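Local coordinates for domain of Unknown Function with a Cystatin-Like Fold (Nostoc punctiforme, PDB 2RGQ), which is of unknown function but adopts a cystatin-like fold of the SnoaL-like family in the NTF2 clan, at residues B[66-78]-B[88-102]. Residues are numbered along the deposited sequence; the frame is centred on the assembly and turned at random.
Sequences ARGKRHCSSNAII and ESYLTVVNREDLNRA
Val93 CG1 sits over the centre of one face of the His71 imidazole, a CH-pi contact 3.9 Å from the ring centroid, while Leu91 CD1 packs on His71 CB near the ring plane and Ala66 O lies in plane at the edge. The guanidinium of Arg96 lies with one face on Gly68 CA, 3.6 Å from Arg96 CZ, and that of Arg70 carries Arg96 CD over one face. A bend at chi3 (-64°) brings Arg96 back over the 66-78 segment, where NH1 donates to a lone pair of Lys69 O (2.9 Å) and NH2 shares a water with Gly68 N. An alanine at Arg96 would probably leave Lys69 O without this donor and one face of the Arg70 guanidinium without its methylene. Lys69 NZ reaches Asn95 OD1 at 2.7 Å from above the carbonyl plane, and Asp98 OD1 steadies the same amide by accepting from Asn95 ND2. Within the beta bulge that shifts the register by one between Ser74 and Ile77, Asn75 ND2 donates to His71 O of the third subunit and meets Tyr90 CD2 only obliquely, at 3.3 Å. His71 and Arg96 are tied to Asp24 of helix 6-25, which covers the His71, Ser73 and Leu91 face, whereas Arg70 pairs with Asp128 of the second subunit. Strands 69-80 and 84-95 form an antiparallel hairpin, 69-80 at one sheet margin and 84-95 beside strand 101-114.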
ATOM      1  N   ALA B  66      20.442   2.886  -0.963  1.00 14.06           N
ATOM      2  CA  ALA B  66      19.262   2.106  -1.297  1.00 12.73           C
ATOM      3  C   ALA B  66      19.364   0.578  -1.186  1.00 10.53           C
ATOM      4  O   ALA B  66      18.346  -0.110  -1.279  1.00 13.31           O
ATOM      5  CB  ALA B  66      18.758   2.530  -2.738  1.00 12.90           C
ATOM      6  N   ARG B  67      20.565   0.041  -0.968  1.00 11.95           N
ATOM      7  CA  ARG B  67      20.777  -1.395  -0.869  1.00 11.64           C
ATOM      8  C   ARG B  67      20.315  -2.004   0.461  1.00 12.46           C
ATOM      9  O   ARG B  67      20.459  -1.413   1.503  1.00 13.05           O
ATOM     10  CB  ARG B  67      22.270  -1.723  -1.108  1.00 11.96           C
ATOM     11  CG  ARG B  67      22.664  -3.191  -1.001  1.00 13.29           C
ATOM     12  CD  ARG B  67      24.054  -3.491  -1.568  1.00 14.14           C
ATOM     13  NE  ARG B  67      24.130  -3.449  -3.038  1.00 16.35           N
ATOM     14  CZ  ARG B  67      24.744  -2.530  -3.794  1.00 16.63           C
ATOM     15  NH1 ARG B  67      25.400  -1.511  -3.280  1.00 16.86           N
ATOM     16  NH2 ARG B  67      24.723  -2.652  -5.124  1.00 16.37           N
ATOM     17  N   GLY B  68      19.781  -3.210   0.392  1.00 10.54           N
ATOM     18  CA  GLY B  68      19.406  -3.950   1.585  1.00 11.81           C
ATOM     19  C   GLY B  68      18.135  -3.521   2.271  1.00 11.62           C
ATOM     20  O   GLY B  68      17.985  -3.752   3.502  1.00 11.68           O
ATOM     21  N   LYS B  69      17.176  -3.014   1.465  1.00 12.48           N
ATOM     22  CA  LYS B  69      15.942  -2.470   1.957  1.00 12.17           C
ATOM     23  C   LYS B  69      14.704  -3.079   1.305  1.00 10.88           C
ATOM     24  O   LYS B  69      14.791  -3.929   0.422  1.00 10.65           O
ATOM     25  CB  LYS B  69      15.861  -0.961   1.627  1.00 12.14           C
ATOM     26  CG  LYS B  69      17.098  -0.066   1.940  1.00 12.43           C
ATOM     27  CD  LYS B  69      17.596  -0.165   3.399  1.00 12.11           C
ATOM     28  CE  LYS B  69      18.606   0.922   3.760  1.00 13.93           C
ATOM     29  NZ  LYS B  69      19.258   0.633   5.071  1.00 14.56           N
ATOM     30  N   ARG B  70      13.565  -2.647   1.825  1.00  9.97           N
ATOM     31  CA  ARG B  70      12.281  -2.805   1.177  1.00 10.27           C
ATOM     32  C   ARG B  70      11.765  -1.383   1.016  1.00 10.45           C
ATOM     33  O   ARG B  70      11.617  -0.668   1.994  1.00 10.43           O
ATOM     34  CB  ARG B  70      11.287  -3.639   1.972  1.00 12.81           C
ATOM     35  CG  ARG B  70      11.569  -5.155   2.061  1.00 13.17           C
ATOM     36  CD  ARG B  70      11.598  -5.805   0.696  1.00 14.97           C
ATOM     37  NE  ARG B  70      12.009  -7.196   0.780  1.00 16.76           N
ATOM     38  CZ  ARG B  70      12.479  -7.910  -0.243  1.00 16.86           C
ATOM     39  NH1 ARG B  70      12.553  -7.421  -1.489  1.00 15.70           N
ATOM     40  NH2 ARG B  70      12.839  -9.161  -0.018  1.00 16.67           N
ATOM     41  N   HIS B  71      11.629  -0.961  -0.229  1.00  9.62           N
ATOM     42  CA  HIS B  71      11.001   0.297  -0.630  1.00 11.57           C
ATOM     43  C   HIS B  71       9.527   0.040  -0.961  1.00 13.33           C
ATOM     44  O   HIS B  71       9.225  -0.717  -1.869  1.00 11.48           O
ATOM     45  CB  HIS B  71      11.697   0.838  -1.874  1.00 10.67           C
ATOM     46  CG  HIS B  71      13.077   1.352  -1.634  1.00 10.74           C
ATOM     47  ND1 HIS B  71      14.168   0.522  -1.528  1.00 11.11           N
ATOM     48  CD2 HIS B  71      13.558   2.617  -1.505  1.00 12.59           C
ATOM     49  CE1 HIS B  71      15.253   1.250  -1.340  1.00 11.63           C
ATOM     50  NE2 HIS B  71      14.916   2.523  -1.340  1.00 12.54           N
ATOM     51  N   CYS B  72       8.606   0.666  -0.225  1.00 13.52           N
ATOM     52  CA  CYS B  72       7.161   0.433  -0.383  1.00 14.44           C
ATOM     53  C   CYS B  72       6.445   1.687  -0.815  1.00 15.28           C
ATOM     54  O   CYS B  72       6.704   2.755  -0.274  1.00 12.73           O
ATOM     55  CB  CYS B  72       6.525  -0.022   0.930  1.00 16.74           C
ATOM     56  SG  CYS B  72       7.308  -1.397   1.723  1.00 18.88           S
ATOM     57  N   SER B  73       5.545   1.509  -1.791  1.00 15.22           N
ATOM     58  CA  SER B  73       4.712   2.565  -2.338  0.50 16.26           C
ATOM     59  C   SER B  73       3.323   2.519  -1.693  1.00 15.76           C
ATOM     60  O   SER B  73       2.759   1.429  -1.520  1.00 17.46           O
ATOM     61  CB  SER B  73       4.597   2.396  -3.863  0.50 16.25           C
ATOM     62  OG  SER B  73       3.782   3.389  -4.454  0.50 16.32           O
ATOM     63  N   SER B  74       2.750   3.692  -1.366  1.00 14.83           N
ATOM     64  CA  SER B  74       1.406   3.792  -0.778  1.00 13.99           C
ATOM     65  C   SER B  74       0.751   5.122  -1.124  1.00 13.64           C
ATOM     66  O   SER B  74       1.429   6.000  -1.624  1.00 11.31           O
ATOM     67  CB  SER B  74       1.425   3.639   0.733  1.00 14.95           C
ATOM     68  OG  SER B  74       2.090   4.705   1.390  1.00 17.61           O
ATOM     69  N   ASN B  75      -0.564   5.169  -0.968  1.00 10.75           N
ATOM     70  CA  ASN B  75      -1.383   6.407  -1.114  1.00 11.05           C
ATOM     71  C   ASN B  75      -1.340   6.987  -2.519  1.00  9.73           C
ATOM     72  O   ASN B  75      -1.273   8.217  -2.684  1.00 12.33           O
ATOM     73  CB  ASN B  75      -0.963   7.502  -0.114  1.00 11.94           C
ATOM     74  CG  ASN B  75      -1.178   7.134   1.350  1.00 14.34           C
ATOM     75  OD1 ASN B  75      -1.736   6.121   1.658  1.00 18.22           O
ATOM     76  ND2 ASN B  75      -0.737   8.022   2.262  1.00 18.03           N
ATOM     77  N   ALA B  76      -1.364   6.123  -3.526  1.00 11.01           N
ATOM     78  CA  ALA B  76      -1.317   6.626  -4.902  1.00 12.39           C
ATOM     79  C   ALA B  76      -2.571   7.438  -5.251  1.00 11.71           C
ATOM     80  O   ALA B  76      -3.723   7.028  -4.996  1.00 12.90           O
ATOM     81  CB  ALA B  76      -1.146   5.507  -5.907  1.00 12.88           C
ATOM     82  N   ILE B  77      -2.330   8.601  -5.837  1.00 12.89           N
ATOM     83  CA  ILE B  77      -3.388   9.434  -6.390  1.00 12.70           C
ATOM     84  C   ILE B  77      -2.902   9.746  -7.807  1.00 12.57           C
ATOM     85  O   ILE B  77      -1.809  10.296  -7.997  1.00 12.87           O
ATOM     86  CB  ILE B  77      -3.627  10.710  -5.630  1.00 15.08           C
ATOM     87  CG1 ILE B  77      -3.961  10.401  -4.143  1.00 15.99           C
ATOM     88  CG2 ILE B  77      -4.744  11.550  -6.347  1.00 16.27           C
ATOM     89  CD1 ILE B  77      -4.174  11.662  -3.331  1.00 16.83           C
ATOM     90  N   ILE B  78      -3.748   9.413  -8.766  1.00 12.86           N
ATOM     91  CA  ILE B  78      -3.427   9.552 -10.180  1.00 13.77           C
ATOM     92  C   ILE B  78      -4.439  10.421 -10.888  1.00 15.66           C
ATOM     93  O   ILE B  78      -5.644  10.217 -10.739  1.00 14.10           O
ATOM     94  CB  ILE B  78      -3.347   8.149 -10.881  1.00 13.50           C
ATOM     95  CG1 ILE B  78      -2.256   7.268 -10.246  1.00 14.81           C
ATOM     96  CG2 ILE B  78      -3.150   8.311 -12.428  1.00 14.45           C
ATOM     97  CD1 ILE B  78      -2.396   5.781 -10.657  1.00 14.65           C
ATOM     98  N   GLU B  88       0.940  10.972  -7.495  1.00 12.95           N
ATOM     99  CA  GLU B  88       1.577  11.388  -6.242  1.00 12.94           C
ATOM    100  C   GLU B  88       1.465  10.181  -5.329  1.00 12.03           C
ATOM    101  O   GLU B  88       0.457   9.483  -5.343  1.00 12.63           O
ATOM    102  CB  GLU B  88       0.931  12.626  -5.614  1.00 16.39           C
ATOM    103  CG  GLU B  88       0.839  13.797  -6.548  1.00 20.84           C
ATOM    104  CD  GLU B  88      -0.381  13.741  -7.476  1.00 23.33           C
ATOM    105  OE1 GLU B  88      -1.527  13.566  -7.002  1.00 25.76           O
ATOM    106  OE2 GLU B  88      -0.204  13.883  -8.714  1.00 26.64           O
ATOM    107  N   SER B  89       2.471   9.924  -4.514  1.00 11.42           N
ATOM    108  CA  SER B  89       2.449   8.759  -3.666  1.00 12.66           C
ATOM    109  C   SER B  89       3.470   8.937  -2.555  1.00 12.89           C
ATOM    110  O   SER B  89       4.231   9.907  -2.565  1.00 11.38           O
ATOM    111  CB  SER B  89       2.776   7.509  -4.468  1.00 15.43           C
ATOM    112  OG  SER B  89       4.141   7.465  -4.896  1.00 14.38           O
ATOM    113  N   TYR B  90       3.467   7.985  -1.629  1.00 11.77           N
ATOM    114  CA  TYR B  90       4.455   7.940  -0.596  1.00 10.43           C
ATOM    115  C   TYR B  90       5.390   6.792  -0.810  1.00 12.11           C
ATOM    116  O   TYR B  90       4.985   5.783  -1.326  1.00 12.36           O
ATOM    117  CB  TYR B  90       3.814   7.725   0.765  1.00 10.09           C
ATOM    118  CG  TYR B  90       3.123   8.917   1.376  1.00 11.11           C
ATOM    119  CD1 TYR B  90       3.238  10.205   0.849  1.00 11.05           C
ATOM    120  CD2 TYR B  90       2.431   8.753   2.561  1.00  9.17           C
ATOM    121  CE1 TYR B  90       2.681  11.288   1.496  1.00 11.67           C
ATOM    122  CE2 TYR B  90       1.878   9.835   3.217  1.00 11.30           C
ATOM    123  CZ  TYR B  90       1.986  11.089   2.667  1.00 10.84           C
ATOM    124  OH  TYR B  90       1.443  12.174   3.276  1.00 13.05           O
ATOM    125  N   LEU B  91       6.610   6.975  -0.307  1.00 11.33           N
ATOM    126  CA  LEU B  91       7.646   5.971  -0.300  1.00 13.16           C
ATOM    127  C   LEU B  91       8.067   5.835   1.140  1.00 12.82           C
ATOM    128  O   LEU B  91       8.327   6.851   1.815  1.00 12.25           O
ATOM    129  CB  LEU B  91       8.835   6.379  -1.158  1.00 15.02           C
ATOM    130  CG  LEU B  91      10.056   5.447  -1.228  1.00 16.72           C
ATOM    131  CD1 LEU B  91       9.644   4.102  -1.750  1.00 17.85           C
ATOM    132  CD2 LEU B  91      11.166   6.086  -2.089  1.00 19.52           C
ATOM    133  N   THR B  92       8.014   4.609   1.660  1.00 13.53           N
ATOM    134  CA  THR B  92       8.562   4.308   2.982  1.00 12.44           C
ATOM    135  C   THR B  92       9.603   3.204   2.813  1.00 13.32           C
ATOM    136  O   THR B  92       9.400   2.273   2.022  1.00 14.19           O
ATOM    137  CB  THR B  92       7.471   3.931   3.992  1.00 12.44           C
ATOM    138  OG1 THR B  92       6.624   2.922   3.418  1.00 16.54           O
ATOM    139  CG2 THR B  92       6.630   5.187   4.324  1.00 13.71           C
ATOM    140  N   VAL B  93      10.723   3.300   3.532  1.00 12.06           N
ATOM    141  CA  VAL B  93      11.832   2.394   3.369  1.00 10.96           C
ATOM    142  C   VAL B  93      12.164   1.773   4.727  1.00 11.30           C
ATOM    143  O   VAL B  93      12.265   2.479   5.746  1.00 11.15           O
ATOM    144  CB  VAL B  93      13.065   3.136   2.775  1.00 13.10           C
ATOM    145  CG1 VAL B  93      14.189   2.129   2.370  1.00 13.78           C
ATOM    146  CG2 VAL B  93      12.668   4.040   1.580  1.00 13.22           C
ATOM    147  N   VAL B  94      12.365   0.464   4.734  1.00  9.85           N
ATOM    148  CA  VAL B  94      12.725  -0.284   5.926  1.00  9.75           C
ATOM    149  C   VAL B  94      13.890  -1.199   5.584  1.00 10.57           C
ATOM    150  O   VAL B  94      14.120  -1.489   4.404  1.00 10.28           O
ATOM    151  CB  VAL B  94      11.530  -1.117   6.500  1.00  9.69           C
ATOM    152  CG1 VAL B  94      10.344  -0.198   6.740  1.00 11.21           C
ATOM    153  CG2 VAL B  94      11.145  -2.278   5.606  1.00 11.57           C
ATOM    154  N   ASN B  95      14.611  -1.627   6.615  1.00  9.45           N
ATOM    155  CA  ASN B  95      15.737  -2.506   6.431  1.00 11.62           C
ATOM    156  C   ASN B  95      15.313  -3.946   6.328  1.00 10.98           C
ATOM    157  O   ASN B  95      14.446  -4.350   7.029  1.00 11.75           O
ATOM    158  CB  ASN B  95      16.697  -2.361   7.595  1.00 12.35           C
ATOM    159  CG  ASN B  95      17.320  -0.999   7.650  1.00 13.29           C
ATOM    160  OD1 ASN B  95      17.298  -0.272   6.647  1.00 14.89           O
ATOM    161  ND2 ASN B  95      17.916  -0.645   8.794  1.00 14.27           N
ATOM    162  N   ARG B  96      15.969  -4.708   5.478  1.00 12.35           N
ATOM    163  CA  ARG B  96      15.735  -6.150   5.397  1.00 11.55           C
ATOM    164  C   ARG B  96      16.491  -6.960   6.434  1.00 13.27           C
ATOM    165  O   ARG B  96      16.063  -8.040   6.789  1.00 12.02           O
ATOM    166  CB  ARG B  96      16.217  -6.685   4.060  1.00 12.39           C
ATOM    167  CG  ARG B  96      15.481  -6.144   2.882  1.00 12.28           C
ATOM    168  CD  ARG B  96      15.609  -7.035   1.638  1.00 14.39           C
ATOM    169  NE  ARG B  96      16.962  -7.161   1.096  1.00 11.78           N
ATOM    170  CZ  ARG B  96      17.451  -6.567  -0.005  1.00 13.60           C
ATOM    171  NH1 ARG B  96      16.793  -5.645  -0.698  1.00  9.22           N
ATOM    172  NH2 ARG B  96      18.702  -6.857  -0.369  1.00 13.57           N
ATOM    173  N   GLU B  97      17.664  -6.462   6.843  1.00 13.93           N
ATOM    174  CA  GLU B  97      18.568  -7.212   7.734  0.50 13.88           C
ATOM    175  C   GLU B  97      18.371  -6.959   9.236  1.00 13.58           C
ATOM    176  O   GLU B  97      18.903  -7.700  10.054  1.00 13.22           O
ATOM    177  CB  GLU B  97      20.010  -6.964   7.293  0.50 15.19           C
ATOM    178  CG  GLU B  97      20.261  -7.528   5.868  0.50 16.78           C
ATOM    179  CD  GLU B  97      21.508  -6.978   5.207  0.50 18.24           C
ATOM    180  OE1 GLU B  97      22.541  -6.827   5.891  0.50 18.50           O
ATOM    181  OE2 GLU B  97      21.441  -6.729   3.982  0.50 20.94           O
ATOM    182  N   ASP B  98      17.620  -5.912   9.588  1.00 11.43           N
ATOM    183  CA  ASP B  98      17.270  -5.612  10.970  1.00 12.20           C
ATOM    184  C   ASP B  98      15.897  -4.946  11.020  1.00 12.55           C
ATOM    185  O   ASP B  98      15.255  -4.748   9.980  1.00 11.75           O
ATOM    186  CB  ASP B  98      18.373  -4.778  11.659  1.00 13.62           C
ATOM    187  CG  ASP B  98      18.605  -3.441  10.987  1.00 14.64           C
ATOM    188  OD1 ASP B  98      17.637  -2.724  10.659  1.00 13.07           O
ATOM    189  OD2 ASP B  98      19.799  -3.084  10.816  1.00 17.94           O
ATOM    190  N   LEU B  99      15.446  -4.617  12.230  1.00 10.90           N
ATOM    191  CA  LEU B  99      14.079  -4.108  12.431  1.00 11.63           C
ATOM    192  C   LEU B  99      13.975  -2.599  12.434  1.00 11.99           C
ATOM    193  O   LEU B  99      12.977  -2.043  12.909  1.00 13.47           O
ATOM    194  CB  LEU B  99      13.485  -4.745  13.705  1.00 11.87           C
ATOM    195  CG  LEU B  99      13.268  -6.273  13.525  1.00 14.17           C
ATOM    196  CD1 LEU B  99      12.755  -6.863  14.809  1.00 15.17           C
ATOM    197  CD2 LEU B  99      12.315  -6.632  12.388  1.00 14.28           C
ATOM    198  N   ASN B 100      14.960  -1.903  11.869  1.00 10.90           N
ATOM    199  CA  ASN B 100      14.865  -0.464  11.808  1.00 11.76           C
ATOM    200  C   ASN B 100      14.253   0.004  10.505  1.00 10.74           C
ATOM    201  O   ASN B 100      14.233  -0.707   9.492  1.00 11.45           O
ATOM    202  CB  ASN B 100      16.234   0.158  11.989  1.00 12.45           C
ATOM    203  CG  ASN B 100      16.790  -0.124  13.342  1.00 14.15           C
ATOM    204  OD1 ASN B 100      16.043  -0.241  14.312  1.00 14.35           O
ATOM    205  ND2 ASN B 100      18.109  -0.210  13.442  1.00 16.47           N
ATOM    206  N   ARG B 101      13.820   1.245  10.552  1.00 10.25           N
ATOM    207  CA  ARG B 101      13.355   1.991   9.438  1.00 11.39           C
ATOM    208  C   ARG B 101      14.555   2.634   8.744  1.00 10.91           C
ATOM    209  O   ARG B 101      15.635   2.813   9.373  1.00 12.95           O
ATOM    210  CB  ARG B 101      12.417   3.123   9.915  1.00 11.46           C
ATOM    211  CG  ARG B 101      11.027   2.667  10.426  1.00 11.46           C
ATOM    212  CD  ARG B 101      10.057   3.880  10.724  1.00 12.71           C
ATOM    213  NE  ARG B 101      10.002   4.623   9.481  1.00 11.46           N
ATOM    214  CZ  ARG B 101      10.320   5.903   9.293  1.00 11.24           C
ATOM    215  NH1 ARG B 101      10.495   6.756  10.291  1.00 12.24           N
ATOM    216  NH2 ARG B 101      10.370   6.354   8.052  1.00 11.54           N
ATOM    217  N   ALA B 102      14.378   3.019   7.491  1.00 10.38           N
ATOM    218  CA  ALA B 102      15.444   3.651   6.688  1.00 12.07           C
ATOM    219  C   ALA B 102      15.140   5.060   6.179  1.00 12.65           C
ATOM    220  O   ALA B 102      16.084   5.827   5.951  1.00 11.97           O
ATOM    221  CB  ALA B 102      15.909   2.756   5.515  1.00 10.77           C
TER
HETATM  222  O   HOH W   1      19.489  -4.489  -2.312  1.00 12.06           O
HETATM  223  O   HOH W   2      19.166  -4.084   5.874  1.00 15.20           O
HETATM  224  O   HOH W   3       4.600   3.775   1.500  1.00 19.08           O
HETATM  225  O   HOH W   4       5.797   5.716  -4.147  1.00 35.80           O